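Local coordinates for protein prolyl-tRNA synthetase (Giardia lamblia ATCC 50803, PDB 3IAL) that probably joins L-proline to its cognate tRNA in an ATP-dependent reaction that runs through a prolyl-adenylate intermediate, at residues H94-E106 against T148-K160. Numbering follows the deposited sequence.
Sequences HIKGFEAECFWVE and TCTIFRHETKNTK
The start of the motif 2 loop of this class II synthetase, where strand 143-152 ends at F152 and the chain runs on through R153, H154 and E155, meets the turn between helix 92-98 and strand 103-108 beside the bound prolyl-adenylate. E101 grips the loop twice. Its backbone O accepts a nearly straight bond from H154 N (2.8 Å), the donor lying above the carbonyl plane. Its carboxylate, on a chain bent at chi2, takes a more bent bond from E155 N, which meets OE1 nearly end-on along its C-O bond, 3.1 Å away.

R153 touches the prolyl-adenylate. The flat of its guanidinium faces F98, whose CE1 sits over the centre of the group at 3.8 Å from R153 CZ; the two planes are inclined by 61°. R153 NE bonds to the carbonyl of P121, so ring and backbone together probably limit how the group can turn.

At the start of strand 103-108, H154 CB lies over one face of the F103 ring, 4.0 Å from its centroid, as a CH-pi contact. With CG anti to the backbone N (chi1 163°), the imidazole turns its edge to that face in a T-shaped pair, planes at 86°, and ND1 binds R166. F103 CD2 also meets F152 CB at 3.8 Å, and a water links F103 N to F152 O. V105 of the second subunit packs on F103. F152-R153-H154-E155 fits the Phe-Arg-x-Glu signature of class II motif 2, whose arginine typically contacts the adenylate alpha-phosphate, here next to the dimer interface.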
ATOM      1  N   HIS B  94     -13.848 -18.597  17.824  1.00 41.58           N
ATOM      2  CA  HIS B  94     -13.138 -18.007  16.687  1.00 40.36           C
ATOM      3  C   HIS B  94     -12.397 -19.071  15.865  1.00 40.69           C
ATOM      4  O   HIS B  94     -12.482 -19.075  14.634  1.00 39.47           O
ATOM      5  CB  HIS B  94     -12.165 -16.933  17.175  1.00 39.91           C
ATOM      6  CG  HIS B  94     -11.512 -16.155  16.076  1.00 38.51           C
ATOM      7  ND1 HIS B  94     -12.190 -15.227  15.313  1.00 34.19           N
ATOM      8  CD2 HIS B  94     -10.236 -16.157  15.619  1.00 37.87           C
ATOM      9  CE1 HIS B  94     -11.359 -14.691  14.435  1.00 35.94           C
ATOM     10  NE2 HIS B  94     -10.167 -15.238  14.599  1.00 35.37           N
ATOM     11  N   ILE B  95     -11.687 -19.978  16.539  1.00 41.11           N
ATOM     12  CA  ILE B  95     -10.909 -21.008  15.835  1.00 41.28           C
ATOM     13  C   ILE B  95     -11.788 -22.063  15.150  1.00 41.21           C
ATOM     14  O   ILE B  95     -11.476 -22.486  14.038  1.00 40.32           O
ATOM     15  CB  ILE B  95      -9.853 -21.701  16.752  1.00 42.32           C
ATOM     16  CG1 ILE B  95      -8.976 -22.663  15.937  1.00 42.36           C
ATOM     17  CG2 ILE B  95     -10.517 -22.451  17.906  1.00 39.10           C
ATOM     18  CD1 ILE B  95      -8.406 -22.059  14.668  1.00 42.91           C
ATOM     19  N   LYS B  96     -12.880 -22.481  15.789  1.00 42.23           N
ATOM     20  CA  LYS B  96     -13.817 -23.416  15.142  1.00 43.71           C
ATOM     21  C   LYS B  96     -14.409 -22.822  13.864  1.00 42.83           C
ATOM     22  O   LYS B  96     -14.696 -23.552  12.906  1.00 41.71           O
ATOM     23  CB  LYS B  96     -14.956 -23.822  16.084  1.00 45.38           C
ATOM     24  CG  LYS B  96     -14.536 -24.603  17.326  1.00 50.60           C
ATOM     25  CD  LYS B  96     -13.642 -25.805  17.022  1.00 52.88           C
ATOM     26  CE  LYS B  96     -13.223 -26.517  18.303  1.00 55.00           C
ATOM     27  NZ  LYS B  96     -12.599 -25.585  19.295  1.00 54.17           N
ATOM     28  N   GLY B  97     -14.593 -21.502  13.860  1.00 41.16           N
ATOM     29  CA  GLY B  97     -15.092 -20.798  12.686  1.00 39.82           C
ATOM     30  C   GLY B  97     -14.109 -20.780  11.528  1.00 38.51           C
ATOM     31  O   GLY B  97     -14.518 -20.722  10.370  1.00 37.55           O
ATOM     32  N   PHE B  98     -12.815 -20.853  11.830  1.00 36.93           N
ATOM     33  CA  PHE B  98     -11.776 -20.639  10.816  1.00 37.42           C
ATOM     34  C   PHE B  98     -10.793 -21.795  10.575  1.00 37.63           C
ATOM     35  O   PHE B  98     -10.104 -21.797   9.557  1.00 35.21           O
ATOM     36  CB  PHE B  98     -10.998 -19.357  11.155  1.00 36.86           C
ATOM     37  CG  PHE B  98     -11.775 -18.091  10.884  1.00 36.32           C
ATOM     38  CD1 PHE B  98     -12.077 -17.721   9.585  1.00 35.47           C
ATOM     39  CD2 PHE B  98     -12.202 -17.275  11.925  1.00 35.23           C
ATOM     40  CE1 PHE B  98     -12.795 -16.563   9.326  1.00 36.09           C
ATOM     41  CE2 PHE B  98     -12.921 -16.112  11.674  1.00 34.93           C
ATOM     42  CZ  PHE B  98     -13.220 -15.759  10.374  1.00 34.48           C
ATOM     43  N   GLU B  99     -10.733 -22.777  11.474  1.00 38.28           N
ATOM     44  CA  GLU B  99      -9.668 -23.791  11.418  1.00 40.48           C
ATOM     45  C   GLU B  99      -9.589 -24.556  10.094  1.00 41.38           C
ATOM     46  O   GLU B  99      -8.512 -25.000   9.699  1.00 44.76           O
ATOM     47  CB  GLU B  99      -9.765 -24.778  12.591  1.00 40.92           C
ATOM     48  CG  GLU B  99     -10.965 -25.717  12.581  1.00 44.18           C
ATOM     49  CD  GLU B  99     -10.876 -26.778  13.684  1.00 50.21           C
ATOM     50  OE1 GLU B  99      -9.879 -27.544  13.713  1.00 48.67           O
ATOM     51  OE2 GLU B  99     -11.801 -26.839  14.522  1.00 52.17           O
ATOM     52  N   ALA B 100     -10.725 -24.716   9.421  1.00 40.46           N
ATOM     53  CA  ALA B 100     -10.762 -25.379   8.124  1.00 39.83           C
ATOM     54  C   ALA B 100     -10.244 -24.459   7.015  1.00 39.09           C
ATOM     55  O   ALA B 100      -9.850 -24.932   5.946  1.00 38.99           O
ATOM     56  CB  ALA B 100     -12.173 -25.851   7.813  1.00 40.72           C
ATOM     57  N   GLU B 101     -10.245 -23.152   7.282  1.00 37.45           N
ATOM     58  CA  GLU B 101      -9.784 -22.140   6.328  1.00 37.47           C
ATOM     59  C   GLU B 101      -8.274 -21.892   6.359  1.00 35.23           C
ATOM     60  O   GLU B 101      -7.770 -21.145   5.523  1.00 34.26           O
ATOM     61  CB  GLU B 101     -10.476 -20.790   6.608  1.00 39.11           C
ATOM     62  CG  GLU B 101     -12.006 -20.818   6.640  1.00 43.12           C
ATOM     63  CD  GLU B 101     -12.632 -20.837   5.262  1.00 45.52           C
ATOM     64  OE1 GLU B 101     -11.902 -21.114   4.287  1.00 50.33           O
ATOM     65  OE2 GLU B 101     -13.853 -20.572   5.158  1.00 42.46           O
ATOM     66  N   CYS B 102      -7.560 -22.477   7.324  1.00 33.96           N
ATOM     67  CA  CYS B 102      -6.143 -22.146   7.544  1.00 34.33           C
ATOM     68  C   CYS B 102      -5.174 -22.948   6.682  1.00 33.35           C
ATOM     69  O   CYS B 102      -5.186 -24.181   6.709  1.00 35.18           O
ATOM     70  CB  CYS B 102      -5.761 -22.339   9.012  1.00 34.83           C
ATOM     71  SG  CYS B 102      -6.446 -21.101  10.116  1.00 34.57           S
ATOM     72  N   PHE B 103      -4.343 -22.240   5.921  1.00 30.47           N
ATOM     73  CA  PHE B 103      -3.148 -22.821   5.314  1.00 29.35           C
ATOM     74  C   PHE B 103      -2.094 -22.950   6.401  1.00 29.97           C
ATOM     75  O   PHE B 103      -1.898 -22.008   7.158  1.00 31.28           O
ATOM     76  CB  PHE B 103      -2.586 -21.912   4.224  1.00 27.87           C
ATOM     77  CG  PHE B 103      -3.371 -21.918   2.947  1.00 27.10           C
ATOM     78  CD1 PHE B 103      -3.039 -22.797   1.913  1.00 28.19           C
ATOM     79  CD2 PHE B 103      -4.422 -21.032   2.760  1.00 23.02           C
ATOM     80  CE1 PHE B 103      -3.753 -22.793   0.716  1.00 26.75           C
ATOM     81  CE2 PHE B 103      -5.145 -21.022   1.567  1.00 28.61           C
ATOM     82  CZ  PHE B 103      -4.810 -21.899   0.544  1.00 28.53           C
ATOM     83  N   TRP B 104      -1.408 -24.089   6.483  1.00 29.11           N
ATOM     84  CA  TRP B 104      -0.378 -24.280   7.513  1.00 28.42           C
ATOM     85  C   TRP B 104       1.012 -24.385   6.902  1.00 27.65           C
ATOM     86  O   TRP B 104       1.238 -25.181   5.987  1.00 26.41           O
ATOM     87  CB  TRP B 104      -0.662 -25.524   8.366  1.00 28.41           C
ATOM     88  CG  TRP B 104      -1.880 -25.368   9.233  1.00 29.94           C
ATOM     89  CD1 TRP B 104      -3.129 -25.832   8.969  1.00 28.17           C
ATOM     90  CD2 TRP B 104      -1.967 -24.668  10.483  1.00 27.95           C
ATOM     91  NE1 TRP B 104      -3.992 -25.482   9.982  1.00 25.92           N
ATOM     92  CE2 TRP B 104      -3.306 -24.765  10.922  1.00 26.14           C
ATOM     93  CE3 TRP B 104      -1.043 -23.971  11.274  1.00 26.28           C
ATOM     94  CZ2 TRP B 104      -3.749 -24.191  12.120  1.00 27.69           C
ATOM     95  CZ3 TRP B 104      -1.479 -23.405  12.469  1.00 27.77           C
ATOM     96  CH2 TRP B 104      -2.825 -23.514  12.877  1.00 28.56           C
ATOM     97  N   VAL B 105       1.927 -23.565   7.419  1.00 25.62           N
ATOM     98  CA  VAL B 105       3.343 -23.684   7.126  1.00 26.86           C
ATOM     99  C   VAL B 105       3.946 -24.600   8.174  1.00 27.17           C
ATOM    100  O   VAL B 105       3.811 -24.352   9.369  1.00 27.92           O
ATOM    101  CB  VAL B 105       4.060 -22.311   7.168  1.00 27.70           C
ATOM    102  CG1 VAL B 105       5.581 -22.490   7.032  1.00 25.52           C
ATOM    103  CG2 VAL B 105       3.517 -21.404   6.079  1.00 25.95           C
ATOM    104  N   GLU B 106       4.604 -25.658   7.722  1.00 28.51           N
ATOM    105  CA  GLU B 106       5.134 -26.686   8.623  1.00 29.32           C
ATOM    106  C   GLU B 106       6.632 -26.915   8.498  1.00 27.99           C
ATOM    107  O   GLU B 106       7.235 -27.493   9.400  1.00 28.90           O
ATOM    108  CB  GLU B 106       4.384 -28.003   8.405  1.00 30.37           C
ATOM    109  CG  GLU B 106       2.868 -27.843   8.518  1.00 34.25           C
ATOM    110  CD  GLU B 106       2.139 -29.147   8.782  1.00 36.67           C
ATOM    111  OE1 GLU B 106       2.666 -30.218   8.421  1.00 43.69           O
ATOM    112  OE2 GLU B 106       1.030 -29.099   9.348  1.00 36.82           O
ATOM    113  N   THR B 148      -3.705  -2.871   5.571  1.00 23.28           N
ATOM    114  CA  THR B 148      -4.097  -3.279   4.239  1.00 24.50           C
ATOM    115  C   THR B 148      -3.134  -4.384   3.897  1.00 23.45           C
ATOM    116  O   THR B 148      -1.924  -4.187   3.958  1.00 23.24           O
ATOM    117  CB  THR B 148      -3.931  -2.133   3.240  1.00 23.58           C
ATOM    118  OG1 THR B 148      -4.865  -1.100   3.564  1.00 24.19           O
ATOM    119  CG2 THR B 148      -4.145  -2.621   1.803  1.00 20.75           C
ATOM    120  N   CYS B 149      -3.665  -5.548   3.566  1.00 22.34           N
ATOM    121  CA  CYS B 149      -2.830  -6.726   3.357  1.00 25.43           C
ATOM    122  C   CYS B 149      -3.678  -7.802   2.700  1.00 25.00           C
ATOM    123  O   CYS B 149      -4.828  -7.554   2.337  1.00 26.10           O
ATOM    124  CB  CYS B 149      -2.274  -7.240   4.693  1.00 23.41           C
ATOM    125  SG  CYS B 149      -3.544  -7.936   5.824  1.00 26.58           S
ATOM    126  N   THR B 150      -3.116  -8.996   2.560  1.00 24.87           N
ATOM    127  CA  THR B 150      -3.891 -10.131   2.097  1.00 24.10           C
ATOM    128  C   THR B 150      -4.077 -11.110   3.249  1.00 23.75           C
ATOM    129  O   THR B 150      -3.227 -11.195   4.153  1.00 22.67           O
ATOM    130  CB  THR B 150      -3.274 -10.800   0.849  1.00 25.84           C
ATOM    131  OG1 THR B 150      -2.127 -11.587   1.200  1.00 21.89           O
ATOM    132  CG2 THR B 150      -2.885  -9.749  -0.175  1.00 17.83           C
ATOM    133  N   ILE B 151      -5.221 -11.795   3.231  1.00 21.44           N
ATOM    134  CA  ILE B 151      -5.513 -12.900   4.140  1.00 21.93           C
ATOM    135  C   ILE B 151      -5.726 -14.151   3.290  1.00 23.94           C
ATOM    136  O   ILE B 151      -5.806 -14.056   2.054  1.00 23.95           O
ATOM    137  CB  ILE B 151      -6.754 -12.621   5.022  1.00 22.58           C
ATOM    138  CG1 ILE B 151      -7.949 -12.165   4.170  1.00 20.21           C
ATOM    139  CG2 ILE B 151      -6.419 -11.575   6.093  1.00 19.87           C
ATOM    140  CD1 ILE B 151      -9.309 -12.351   4.871  1.00 22.07           C
ATOM    141  N   PHE B 152      -5.817 -15.310   3.946  1.00 24.13           N
ATOM    142  CA  PHE B 152      -5.824 -16.605   3.254  1.00 25.15           C
ATOM    143  C   PHE B 152      -6.938 -17.529   3.764  1.00 27.01           C
ATOM    144  O   PHE B 152      -7.049 -17.760   4.963  1.00 28.10           O
ATOM    145  CB  PHE B 152      -4.461 -17.290   3.414  1.00 24.50           C
ATOM    146  CG  PHE B 152      -3.310 -16.492   2.848  1.00 23.41           C
ATOM    147  CD1 PHE B 152      -2.831 -16.750   1.567  1.00 26.49           C
ATOM    148  CD2 PHE B 152      -2.710 -15.489   3.593  1.00 24.90           C
ATOM    149  CE1 PHE B 152      -1.776 -16.021   1.041  1.00 23.78           C
ATOM    150  CE2 PHE B 152      -1.643 -14.742   3.071  1.00 27.21           C
ATOM    151  CZ  PHE B 152      -1.179 -15.008   1.797  1.00 24.69           C
ATOM    152  N   ARG B 153      -7.758 -18.045   2.845  1.00 28.27           N
ATOM    153  CA  ARG B 153      -8.875 -18.930   3.183  1.00 30.53           C
ATOM    154  C   ARG B 153      -8.849 -20.169   2.294  1.00 32.28           C
ATOM    155  O   ARG B 153      -9.208 -20.102   1.118  1.00 32.94           O
ATOM    156  CB  ARG B 153     -10.215 -18.210   2.989  1.00 32.79           C
ATOM    157  CG  ARG B 153     -10.372 -16.891   3.724  1.00 30.57           C
ATOM    158  CD  ARG B 153     -10.909 -17.062   5.111  1.00 31.21           C
ATOM    159  NE  ARG B 153     -10.958 -15.787   5.830  1.00 33.40           N
ATOM    160  CZ  ARG B 153     -12.032 -15.012   5.987  1.00 32.75           C
ATOM    161  NH1 ARG B 153     -13.214 -15.345   5.482  1.00 34.08           N
ATOM    162  NH2 ARG B 153     -11.920 -13.880   6.674  1.00 30.41           N
ATOM    163  N   HIS B 154      -8.444 -21.301   2.861  1.00 34.71           N
ATOM    164  CA  HIS B 154      -8.288 -22.544   2.101  1.00 39.05           C
ATOM    165  C   HIS B 154      -9.586 -23.155   1.583  1.00 43.33           C
ATOM    166  O   HIS B 154      -9.615 -23.653   0.459  1.00 46.48           O
ATOM    167  CB  HIS B 154      -7.566 -23.605   2.933  1.00 38.12           C
ATOM    168  CG  HIS B 154      -7.724 -24.991   2.399  1.00 40.99           C
ATOM    169  ND1 HIS B 154      -7.089 -25.425   1.255  1.00 44.71           N
ATOM    170  CD2 HIS B 154      -8.459 -26.040   2.841  1.00 43.34           C
ATOM    171  CE1 HIS B 154      -7.423 -26.681   1.018  1.00 46.41           C
ATOM    172  NE2 HIS B 154      -8.248 -27.080   1.969  1.00 46.26           N
ATOM    173  N   GLU B 155     -10.639 -23.154   2.394  1.00 46.33           N
ATOM    174  CA  GLU B 155     -11.839 -23.933   2.066  1.00 50.50           C
ATOM    175  C   GLU B 155     -12.727 -23.254   1.021  1.00 53.04           C
ATOM    176  O   GLU B 155     -13.689 -23.856   0.537  1.00 55.22           O
ATOM    177  CB  GLU B 155     -12.658 -24.263   3.326  1.00 51.75           C
ATOM    178  CG  GLU B 155     -13.653 -25.419   3.119  1.00 55.45           C
ATOM    179  CD  GLU B 155     -14.229 -25.968   4.413  1.00 58.65           C
ATOM    180  OE1 GLU B 155     -15.017 -25.255   5.074  1.00 59.94           O
ATOM    181  OE2 GLU B 155     -13.908 -27.124   4.759  1.00 62.35           O
ATOM    182  N   THR B 156     -12.407 -22.014   0.659  1.00 54.52           N
ATOM    183  CA  THR B 156     -13.181 -21.312  -0.352  1.00 55.20           C
ATOM    184  C   THR B 156     -13.307 -22.161  -1.614  1.00 55.52           C
ATOM    185  O   THR B 156     -12.308 -22.602  -2.195  1.00 54.41           O
ATOM    186  CB  THR B 156     -12.581 -19.950  -0.696  1.00 54.74           C
ATOM    187  OG1 THR B 156     -12.609 -19.125   0.469  1.00 58.39           O
ATOM    188  CG2 THR B 156     -13.388 -19.280  -1.807  1.00 55.49           C
ATOM    189  N   LYS B 157     -14.559 -22.378  -2.009  1.00 55.29           N
ATOM    190  CA  LYS B 157     -14.928 -23.297  -3.071  1.00 54.94           C
ATOM    191  C   LYS B 157     -15.541 -22.468  -4.194  1.00 52.46           C
ATOM    192  O   LYS B 157     -15.954 -21.332  -3.961  1.00 53.71           O
ATOM    193  CB  LYS B 157     -15.938 -24.307  -2.511  1.00 56.02           C
ATOM    194  CG  LYS B 157     -16.031 -25.626  -3.266  1.00 59.36           C
ATOM    195  CD  LYS B 157     -16.573 -26.754  -2.376  1.00 62.53           C
ATOM    196  CE  LYS B 157     -17.914 -26.400  -1.715  1.00 63.83           C
ATOM    197  NZ  LYS B 157     -18.400 -27.487  -0.825  1.00 65.22           N
ATOM    198  N   ASN B 158     -15.595 -23.025  -5.401  1.00 49.74           N
ATOM    199  CA  ASN B 158     -16.100 -22.297  -6.571  1.00 48.05           C
ATOM    200  C   ASN B 158     -15.599 -20.858  -6.581  1.00 44.45           C
ATOM    201  O   ASN B 158     -16.350 -19.918  -6.287  1.00 45.83           O
ATOM    202  CB  ASN B 158     -17.631 -22.314  -6.605  1.00 48.38           C
ATOM    203  CG  ASN B 158     -18.193 -23.698  -6.822  1.00 52.14           C
ATOM    204  OD1 ASN B 158     -17.660 -24.486  -7.613  1.00 51.43           O
ATOM    205  ND2 ASN B 158     -19.282 -24.007  -6.121  1.00 55.13           N
ATOM    206  N   THR B 159     -14.323 -20.696  -6.904  1.00 38.73           N
ATOM    207  CA  THR B 159     -13.678 -19.397  -6.821  1.00 35.68           C
ATOM    208  C   THR B 159     -14.120 -18.483  -7.975  1.00 33.43           C
ATOM    209  O   THR B 159     -14.333 -18.935  -9.098  1.00 31.92           O
ATOM    210  CB  THR B 159     -12.133 -19.521  -6.801  1.00 36.34           C
ATOM    211  OG1 THR B 159     -11.660 -20.011  -8.057  1.00 30.63           O
ATOM    212  CG2 THR B 159     -11.669 -20.466  -5.693  1.00 35.10           C
ATOM    213  N   LYS B 160     -14.268 -17.200  -7.664  1.00 30.42           N
ATOM    214  CA  LYS B 160     -14.621 -16.177  -8.635  1.00 29.61           C
ATOM    215  C   LYS B 160     -13.775 -14.960  -8.275  1.00 27.83           C
ATOM    216  O   LYS B 160     -13.780 -14.538  -7.115  1.00 26.77           O
ATOM    217  CB  LYS B 160     -16.126 -15.858  -8.542  1.00 30.29           C
ATOM    218  CG  LYS B 160     -16.699 -14.947  -9.657  1.00 34.86           C
ATOM    219  CD  LYS B 160     -18.233 -15.124  -9.776  1.00 38.13           C
ATOM    220  CE  LYS B 160     -18.878 -14.273 -10.897  1.00 40.25           C
ATOM    221  NZ  LYS B 160     -18.751 -14.836 -12.304  1.00 37.48           N
TER
HETATM  222  O   HOH W   1      -4.825 -19.532   6.133  1.00 26.43           O